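Local coordinates for aspartate carbamoyltransferase (Leishmania major, PDB 7K46), which probably catalyses the transfer of a carbamoyl group from carbamoyl phosphate to L-aspartate, an early step of pyrimidine biosynthesis, at residues F21-L34 against L146-D160. Numbering follows the deposited sequence.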
ATOM      1  N   PHE A  21      16.338  12.916  23.678  1.00 23.77           N
ATOM      2  CA  PHE A  21      16.942  11.736  24.288  1.00 24.29           C
ATOM      3  C   PHE A  21      18.206  12.076  25.073  1.00 29.33           C
ATOM      4  O   PHE A  21      18.989  12.937  24.665  1.00 26.70           O
ATOM      5  CB  PHE A  21      17.274  10.709  23.213  1.00 21.00           C
ATOM      6  CG  PHE A  21      16.063  10.237  22.457  1.00 26.11           C
ATOM      7  CD1 PHE A  21      15.029   9.586  23.123  1.00 28.68           C
ATOM      8  CD2 PHE A  21      15.945  10.465  21.099  1.00 25.39           C
ATOM      9  CE1 PHE A  21      13.892   9.146  22.432  1.00 29.00           C
ATOM     10  CE2 PHE A  21      14.814  10.025  20.397  1.00 23.78           C
ATOM     11  CZ  PHE A  21      13.794   9.369  21.066  1.00 22.83           C
ATOM     12  N   SER A  22      18.407  11.375  26.190  1.00 25.06           N
ATOM     13  CA  SER A  22      19.668  11.436  26.916  1.00 27.80           C
ATOM     14  C   SER A  22      20.694  10.514  26.262  1.00 24.07           C
ATOM     15  O   SER A  22      20.358   9.665  25.437  1.00 24.41           O
ATOM     16  CB  SER A  22      19.470  11.021  28.369  1.00 27.44           C
ATOM     17  OG  SER A  22      19.052   9.672  28.423  1.00 26.77           O
ATOM     18  N   ARG A  23      21.964  10.671  26.657  1.00 27.59           N
ATOM     19  CA  ARG A  23      22.982   9.726  26.201  1.00 26.48           C
ATOM     20  C   ARG A  23      22.613   8.302  26.611  1.00 26.93           C
ATOM     21  O   ARG A  23      22.766   7.362  25.820  1.00 23.87           O
ATOM     22  CB  ARG A  23      24.358  10.123  26.745  1.00 25.32           C
ATOM     23  CG  ARG A  23      25.439   9.060  26.581  1.00 25.20           C
ATOM     24  CD  ARG A  23      25.735   8.739  25.114  1.00 24.97           C
ATOM     25  NE  ARG A  23      26.785   7.728  24.991  1.00 25.78           N
ATOM     26  CZ  ARG A  23      28.085   7.987  24.945  1.00 27.70           C
ATOM     27  NH1 ARG A  23      28.546   9.228  24.952  1.00 28.78           N
ATOM     28  NH2 ARG A  23      28.947   6.976  24.901  1.00 28.64           N
ATOM     29  N   ALA A  24      22.068   8.135  27.824  1.00 24.41           N
ATOM     30  CA  ALA A  24      21.632   6.813  28.273  1.00 25.01           C
ATOM     31  C   ALA A  24      20.539   6.244  27.373  1.00 23.95           C
ATOM     32  O   ALA A  24      20.561   5.047  27.059  1.00 24.67           O
ATOM     33  CB  ALA A  24      21.152   6.869  29.726  1.00 26.64           C
ATOM     34  N   ASP A  25      19.570   7.079  26.962  1.00 21.64           N
ATOM     35  CA  ASP A  25      18.540   6.641  26.012  1.00 22.32           C
ATOM     36  C   ASP A  25      19.171   6.163  24.710  1.00 22.59           C
ATOM     37  O   ASP A  25      18.758   5.149  24.131  1.00 20.90           O
ATOM     38  CB  ASP A  25      17.563   7.775  25.672  1.00 22.54           C
ATOM     39  CG  ASP A  25      16.691   8.227  26.840  1.00 29.33           C
ATOM     40  OD1 ASP A  25      16.349   7.422  27.745  1.00 26.22           O
ATOM     41  OD2 ASP A  25      16.311   9.424  26.808  1.00 28.15           O
ATOM     42  N   ILE A  26      20.136   6.928  24.201  1.00 21.05           N
ATOM     43  CA  ILE A  26      20.773   6.588  22.931  1.00 21.17           C
ATOM     44  C   ILE A  26      21.548   5.283  23.057  1.00 21.61           C
ATOM     45  O   ILE A  26      21.445   4.400  22.189  1.00 22.21           O
ATOM     46  CB  ILE A  26      21.668   7.749  22.462  1.00 22.92           C
ATOM     47  CG1 ILE A  26      20.805   8.989  22.166  1.00 23.98           C
ATOM     48  CG2 ILE A  26      22.495   7.342  21.235  1.00 22.05           C
ATOM     49  CD1 ILE A  26      21.610  10.257  21.925  1.00 28.17           C
ATOM     50  N   ASP A  27      22.330   5.139  24.136  1.00 21.24           N
ATOM     51  CA  ASP A  27      23.015   3.873  24.411  1.00 23.97           C
ATOM     52  C   ASP A  27      22.028   2.713  24.395  1.00 21.54           C
ATOM     53  O   ASP A  27      22.293   1.656  23.810  1.00 22.31           O
ATOM     54  CB  ASP A  27      23.714   3.900  25.780  1.00 21.89           C
ATOM     55  CG  ASP A  27      24.876   4.876  25.855  1.00 29.12           C
ATOM     56  OD1 ASP A  27      25.436   5.255  24.811  1.00 25.63           O
ATOM     57  OD2 ASP A  27      25.242   5.243  26.994  1.00 31.78           O
ATOM     58  N   ALA A  28      20.887   2.893  25.064  1.00 21.74           N
ATOM     59  CA  ALA A  28      19.919   1.808  25.182  1.00 23.12           C
ATOM     60  C   ALA A  28      19.287   1.493  23.834  1.00 19.72           C
ATOM     61  O   ALA A  28      19.068   0.322  23.505  1.00 20.83           O
ATOM     62  CB  ALA A  28      18.851   2.168  26.213  1.00 19.25           C
ATOM     63  N   LEU A  29      18.988   2.526  23.037  1.00 17.93           N
ATOM     64  CA  LEU A  29      18.427   2.291  21.708  1.00 20.56           C
ATOM     65  C   LEU A  29      19.439   1.608  20.799  1.00 21.88           C
ATOM     66  O   LEU A  29      19.080   0.741  19.988  1.00 18.99           O
ATOM     67  CB  LEU A  29      17.955   3.611  21.091  1.00 17.18           C
ATOM     68  CG  LEU A  29      16.666   4.229  21.628  1.00 18.70           C
ATOM     69  CD1 LEU A  29      16.475   5.661  21.126  1.00 21.77           C
ATOM     70  CD2 LEU A  29      15.450   3.375  21.229  1.00 19.51           C
ATOM     71  N   ILE A  30      20.711   1.987  20.908  1.00 18.74           N
ATOM     72  CA  ILE A  30      21.738   1.320  20.120  1.00 20.59           C
ATOM     73  C   ILE A  30      21.786  -0.169  20.455  1.00 21.11           C
ATOM     74  O   ILE A  30      21.813  -1.022  19.559  1.00 19.04           O
ATOM     75  CB  ILE A  30      23.104   1.997  20.337  1.00 22.32           C
ATOM     76  CG1 ILE A  30      23.147   3.336  19.600  1.00 17.62           C
ATOM     77  CG2 ILE A  30      24.231   1.082  19.866  1.00 20.67           C
ATOM     78  CD1 ILE A  30      24.403   4.155  19.919  1.00 20.20           C
ATOM     79  N   GLN A  31      21.821  -0.502  21.752  1.00 20.58           N
ATOM     80  CA  GLN A  31      21.913  -1.910  22.139  1.00 23.17           C
ATOM     81  C   GLN A  31      20.680  -2.692  21.695  1.00 22.62           C
ATOM     82  O   GLN A  31      20.790  -3.842  21.250  1.00 21.69           O
ATOM     83  CB  GLN A  31      22.108  -2.036  23.653  1.00 23.56           C
ATOM     84  CG  GLN A  31      22.475  -3.448  24.107  1.00 30.01           C
ATOM     85  CD  GLN A  31      23.779  -3.927  23.490  1.00 37.56           C
ATOM     86  OE1 GLN A  31      24.829  -3.311  23.678  1.00 32.00           O
ATOM     87  NE2 GLN A  31      23.713  -5.019  22.728  1.00 37.11           N
ATOM     88  N   LEU A  32      19.497  -2.085  21.808  1.00 18.97           N
ATOM     89  CA  LEU A  32      18.271  -2.768  21.403  1.00 21.46           C
ATOM     90  C   LEU A  32      18.250  -3.001  19.897  1.00 20.80           C
ATOM     91  O   LEU A  32      17.866  -4.081  19.438  1.00 18.84           O
ATOM     92  CB  LEU A  32      17.044  -1.959  21.853  1.00 20.44           C
ATOM     93  CG  LEU A  32      15.640  -2.472  21.481  1.00 18.21           C
ATOM     94  CD1 LEU A  32      15.453  -3.898  21.970  1.00 19.58           C
ATOM     95  CD2 LEU A  32      14.548  -1.551  22.064  1.00 17.35           C
ATOM     96  N   ALA A  33      18.680  -2.006  19.113  1.00 18.16           N
ATOM     97  CA  ALA A  33      18.723  -2.178  17.664  1.00 17.96           C
ATOM     98  C   ALA A  33      19.684  -3.294  17.276  1.00 19.14           C
ATOM     99  O   ALA A  33      19.371  -4.127  16.417  1.00 19.90           O
ATOM    100  CB  ALA A  33      19.120  -0.861  16.987  1.00 16.76           C
ATOM    101  N   LEU A  34      20.852  -3.343  17.918  1.00 17.87           N
ATOM    102  CA  LEU A  34      21.813  -4.396  17.604  1.00 20.31           C
ATOM    103  C   LEU A  34      21.293  -5.763  18.027  1.00 22.20           C
ATOM    104  O   LEU A  34      21.505  -6.755  17.320  1.00 24.18           O
ATOM    105  CB  LEU A  34      23.154  -4.098  18.276  1.00 23.53           C
ATOM    106  CG  LEU A  34      23.893  -2.871  17.733  1.00 23.25           C
ATOM    107  CD1 LEU A  34      25.200  -2.635  18.516  1.00 27.48           C
ATOM    108  CD2 LEU A  34      24.177  -3.020  16.248  1.00 26.25           C
ATOM    109  N   LEU A 146      19.643   9.285  14.690  1.00 15.73           N
ATOM    110  CA  LEU A 146      19.892   8.117  15.528  1.00 16.42           C
ATOM    111  C   LEU A 146      20.474   6.960  14.721  1.00 15.64           C
ATOM    112  O   LEU A 146      21.361   6.248  15.205  1.00 18.27           O
ATOM    113  CB  LEU A 146      18.598   7.697  16.222  1.00 14.87           C
ATOM    114  CG  LEU A 146      18.217   8.679  17.332  1.00 15.22           C
ATOM    115  CD1 LEU A 146      16.792   8.396  17.779  1.00 16.66           C
ATOM    116  CD2 LEU A 146      19.178   8.559  18.497  1.00 16.91           C
ATOM    117  N   LEU A 147      19.997   6.749  13.494  1.00 14.82           N
ATOM    118  CA  LEU A 147      20.609   5.704  12.676  1.00 15.76           C
ATOM    119  C   LEU A 147      22.041   6.059  12.281  1.00 16.14           C
ATOM    120  O   LEU A 147      22.877   5.158  12.136  1.00 15.95           O
ATOM    121  CB  LEU A 147      19.757   5.418  11.426  1.00 17.57           C
ATOM    122  CG  LEU A 147      19.849   6.273  10.160  1.00 16.38           C
ATOM    123  CD1 LEU A 147      20.978   5.794   9.237  1.00 14.39           C
ATOM    124  CD2 LEU A 147      18.507   6.221   9.410  1.00 17.30           C
ATOM    125  N   ASP A 148      22.340   7.350  12.078  1.00 15.50           N
ATOM    126  CA  ASP A 148      23.720   7.741  11.799  1.00 15.40           C
ATOM    127  C   ASP A 148      24.621   7.402  12.980  1.00 18.89           C
ATOM    128  O   ASP A 148      25.737   6.891  12.803  1.00 15.79           O
ATOM    129  CB  ASP A 148      23.806   9.241  11.486  1.00 17.04           C
ATOM    130  CG  ASP A 148      23.149   9.623  10.153  1.00 19.78           C
ATOM    131  OD1 ASP A 148      22.837   8.731   9.327  1.00 17.86           O
ATOM    132  OD2 ASP A 148      22.940  10.840   9.941  1.00 16.28           O
ATOM    133  N   ILE A 149      24.153   7.680  14.198  1.00 15.33           N
ATOM    134  CA  ILE A 149      24.937   7.359  15.392  1.00 21.03           C
ATOM    135  C   ILE A 149      25.124   5.854  15.518  1.00 18.65           C
ATOM    136  O   ILE A 149      26.223   5.371  15.819  1.00 18.45           O
ATOM    137  CB  ILE A 149      24.266   7.941  16.648  1.00 19.28           C
ATOM    138  CG1 ILE A 149      24.336   9.466  16.631  1.00 19.79           C
ATOM    139  CG2 ILE A 149      24.901   7.379  17.910  1.00 23.00           C
ATOM    140  CD1 ILE A 149      23.576  10.067  17.779  1.00 26.80           C
ATOM    141  N   LEU A 150      24.043   5.092  15.318  1.00 18.49           N
ATOM    142  CA  LEU A 150      24.145   3.632  15.363  1.00 17.20           C
ATOM    143  C   LEU A 150      25.163   3.112  14.353  1.00 17.70           C
ATOM    144  O   LEU A 150      25.950   2.208  14.666  1.00 19.37           O
ATOM    145  CB  LEU A 150      22.778   3.000  15.101  1.00 17.97           C
ATOM    146  CG  LEU A 150      22.755   1.475  14.926  1.00 17.71           C
ATOM    147  CD1 LEU A 150      23.333   0.751  16.158  1.00 17.93           C
ATOM    148  CD2 LEU A 150      21.329   1.026  14.652  1.00 14.35           C
ATOM    149  N   THR A 151      25.152   3.660  13.137  1.00 16.63           N
ATOM    150  CA  THR A 151      26.083   3.213  12.105  1.00 14.57           C
ATOM    151  C   THR A 151      27.523   3.411  12.555  1.00 18.50           C
ATOM    152  O   THR A 151      28.351   2.502  12.441  1.00 19.44           O
ATOM    153  CB  THR A 151      25.822   3.960  10.797  1.00 14.40           C
ATOM    154  OG1 THR A 151      24.473   3.713  10.364  1.00 17.55           O
ATOM    155  CG2 THR A 151      26.788   3.468   9.696  1.00 17.52           C
ATOM    156  N   ILE A 152      27.840   4.596  13.078  1.00 17.29           N
ATOM    157  CA  ILE A 152      29.198   4.841  13.558  1.00 19.17           C
ATOM    158  C   ILE A 152      29.550   3.840  14.646  1.00 20.22           C
ATOM    159  O   ILE A 152      30.592   3.175  14.593  1.00 21.08           O
ATOM    160  CB  ILE A 152      29.341   6.289  14.056  1.00 18.17           C
ATOM    161  CG1 ILE A 152      29.108   7.276  12.914  1.00 18.13           C
ATOM    162  CG2 ILE A 152      30.723   6.509  14.669  1.00 19.10           C
ATOM    163  CD1 ILE A 152      28.977   8.712  13.372  1.00 16.16           C
ATOM    164  N   HIS A 153      28.668   3.697  15.635  1.00 18.59           N
ATOM    165  CA  HIS A 153      28.965   2.814  16.764  1.00 21.02           C
ATOM    166  C   HIS A 153      29.150   1.369  16.313  1.00 21.53           C
ATOM    167  O   HIS A 153      30.068   0.673  16.770  1.00 22.68           O
ATOM    168  CB  HIS A 153      27.851   2.889  17.802  1.00 21.33           C
ATOM    169  CG  HIS A 153      28.085   1.999  18.983  1.00 22.26           C
ATOM    170  ND1 HIS A 153      28.716   2.435  20.129  1.00 27.68           N
ATOM    171  CD2 HIS A 153      27.811   0.688  19.179  1.00 24.51           C
ATOM    172  CE1 HIS A 153      28.805   1.434  20.986  1.00 29.90           C
ATOM    173  NE2 HIS A 153      28.266   0.362  20.434  1.00 28.67           N
ATOM    174  N   ALA A 154      28.272   0.895  15.432  1.00 19.72           N
ATOM    175  CA  ALA A 154      28.343  -0.493  14.992  1.00 20.24           C
ATOM    176  C   ALA A 154      29.557  -0.740  14.103  1.00 26.06           C
ATOM    177  O   ALA A 154      30.182  -1.807  14.177  1.00 20.49           O
ATOM    178  CB  ALA A 154      27.059  -0.864  14.253  1.00 18.64           C
ATOM    179  N   GLU A 155      29.906   0.234  13.256  1.00 20.20           N
ATOM    180  CA  GLU A 155      31.008   0.059  12.316  1.00 21.24           C
ATOM    181  C   GLU A 155      32.368   0.202  12.996  1.00 24.74           C
ATOM    182  O   GLU A 155      33.294  -0.562  12.697  1.00 25.62           O
ATOM    183  CB  GLU A 155      30.885   1.064  11.166  1.00 18.29           C
ATOM    184  CG  GLU A 155      29.694   0.824  10.222  1.00 21.78           C
ATOM    185  CD  GLU A 155      29.912  -0.357   9.281  1.00 25.58           C
ATOM    186  OE1 GLU A 155      31.006  -0.466   8.678  1.00 20.61           O
ATOM    187  OE2 GLU A 155      28.991  -1.185   9.143  1.00 25.29           O
ATOM    188  N   LEU A 156      32.517   1.174  13.900  1.00 19.98           N
ATOM    189  CA  LEU A 156      33.819   1.445  14.504  1.00 23.17           C
ATOM    190  C   LEU A 156      33.962   0.935  15.933  1.00 28.52           C
ATOM    191  O   LEU A 156      35.094   0.835  16.424  1.00 29.25           O
ATOM    192  CB  LEU A 156      34.099   2.951  14.498  1.00 23.20           C
ATOM    193  CG  LEU A 156      34.088   3.627  13.128  1.00 24.84           C
ATOM    194  CD1 LEU A 156      34.314   5.133  13.267  1.00 21.92           C
ATOM    195  CD2 LEU A 156      35.121   2.985  12.181  1.00 24.75           C
ATOM    196  N   GLY A 157      32.862   0.629  16.619  1.00 24.62           N
ATOM    197  CA  GLY A 157      32.894   0.162  17.985  1.00 27.31           C
ATOM    198  C   GLY A 157      32.609   1.229  19.023  1.00 28.84           C
ATOM    199  O   GLY A 157      32.341   0.889  20.179  1.00 29.82           O
ATOM    200  N   ALA A 158      32.661   2.507  18.643  1.00 26.21           N
ATOM    201  CA  ALA A 158      32.404   3.606  19.568  1.00 28.86           C
ATOM    202  C   ALA A 158      32.201   4.891  18.779  1.00 29.09           C
ATOM    203  O   ALA A 158      32.705   5.030  17.657  1.00 23.67           O
ATOM    204  CB  ALA A 158      33.558   3.790  20.567  1.00 24.31           C
ATOM    205  N   VAL A 159      31.468   5.825  19.379  1.00 25.61           N
ATOM    206  CA  VAL A 159      31.338   7.180  18.852  1.00 22.97           C
ATOM    207  C   VAL A 159      32.221   8.153  19.617  1.00 26.75           C
ATOM    208  O   VAL A 159      32.850   9.030  19.020  1.00 24.28           O
ATOM    209  CB  VAL A 159      29.864   7.639  18.878  1.00 21.65           C
ATOM    210  CG1 VAL A 159      29.745   9.033  18.285  1.00 22.65           C
ATOM    211  CG2 VAL A 159      28.980   6.669  18.108  1.00 22.00           C
ATOM    212  N   ASP A 160      32.257   8.021  20.942  1.00 23.48           N
ATOM    213  CA  ASP A 160      33.267   8.701  21.738  1.00 23.42           C
ATOM    214  C   ASP A 160      34.634   8.553  21.086  1.00 28.60           C
ATOM    215  O   ASP A 160      35.015   7.460  20.657  1.00 30.25           O
ATOM    216  CB  ASP A 160      33.309   8.117  23.152  1.00 26.99           C
ATOM    217  CG  ASP A 160      32.079   8.458  23.969  1.00 30.83           C
ATOM    218  OD1 ASP A 160      31.457   9.520  23.724  1.00 26.65           O
ATOM    219  OD2 ASP A 160      31.754   7.667  24.880  1.00 27.29           O
TER
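The side chains of Ile-30 and Leu-150 lie alongside each other, pointing opposite ways, where helices 23-34 and 146-156 cross at -68°, their axes 10.2 Å apart. The packing is mostly aliphatic. Ile-30 splits its two branches: CD1 meets Ile-149 CG2, while CG2 lies 3.8 Å from Leu-150 CD1 and 3.7 Å from His-153 CD2. With CG anti to the backbone N (chi1 172°), Leu-150 sends CD2 to Ala-33 CB at 3.7 Å and CD1 to Leu-34 CD2. Nearer the start of helix 23-34, Leu-146 lies with CD1 3.7 Å from Phe-21 CE2 and CD2 against Ile-26 CG1.

One salt-bridge network completes the contact. Arg-23 meets the Asp-160 carboxylate with both terminal nitrogens, one to each oxygen. Its NH2 gives a nearly straight bond to OD2 of Asp-160 (2.9 Å, 174°), from above the carboxylate plane. NH1 reaches Asp-160 OD1 on the syn side at 3.2 Å. NE holds Asp-27 OD1 at 2.8 Å. NH1 also bonds Asn-186 O, and Asp-160 OD1 accepts from Ala-188 N.

Helix 142-156 links the two parallel-sheet domains of the carbamoyltransferase fold. Helix 23-41 packs across it, with helices 174-186 and 309-326 and strand 284-286 also touching it.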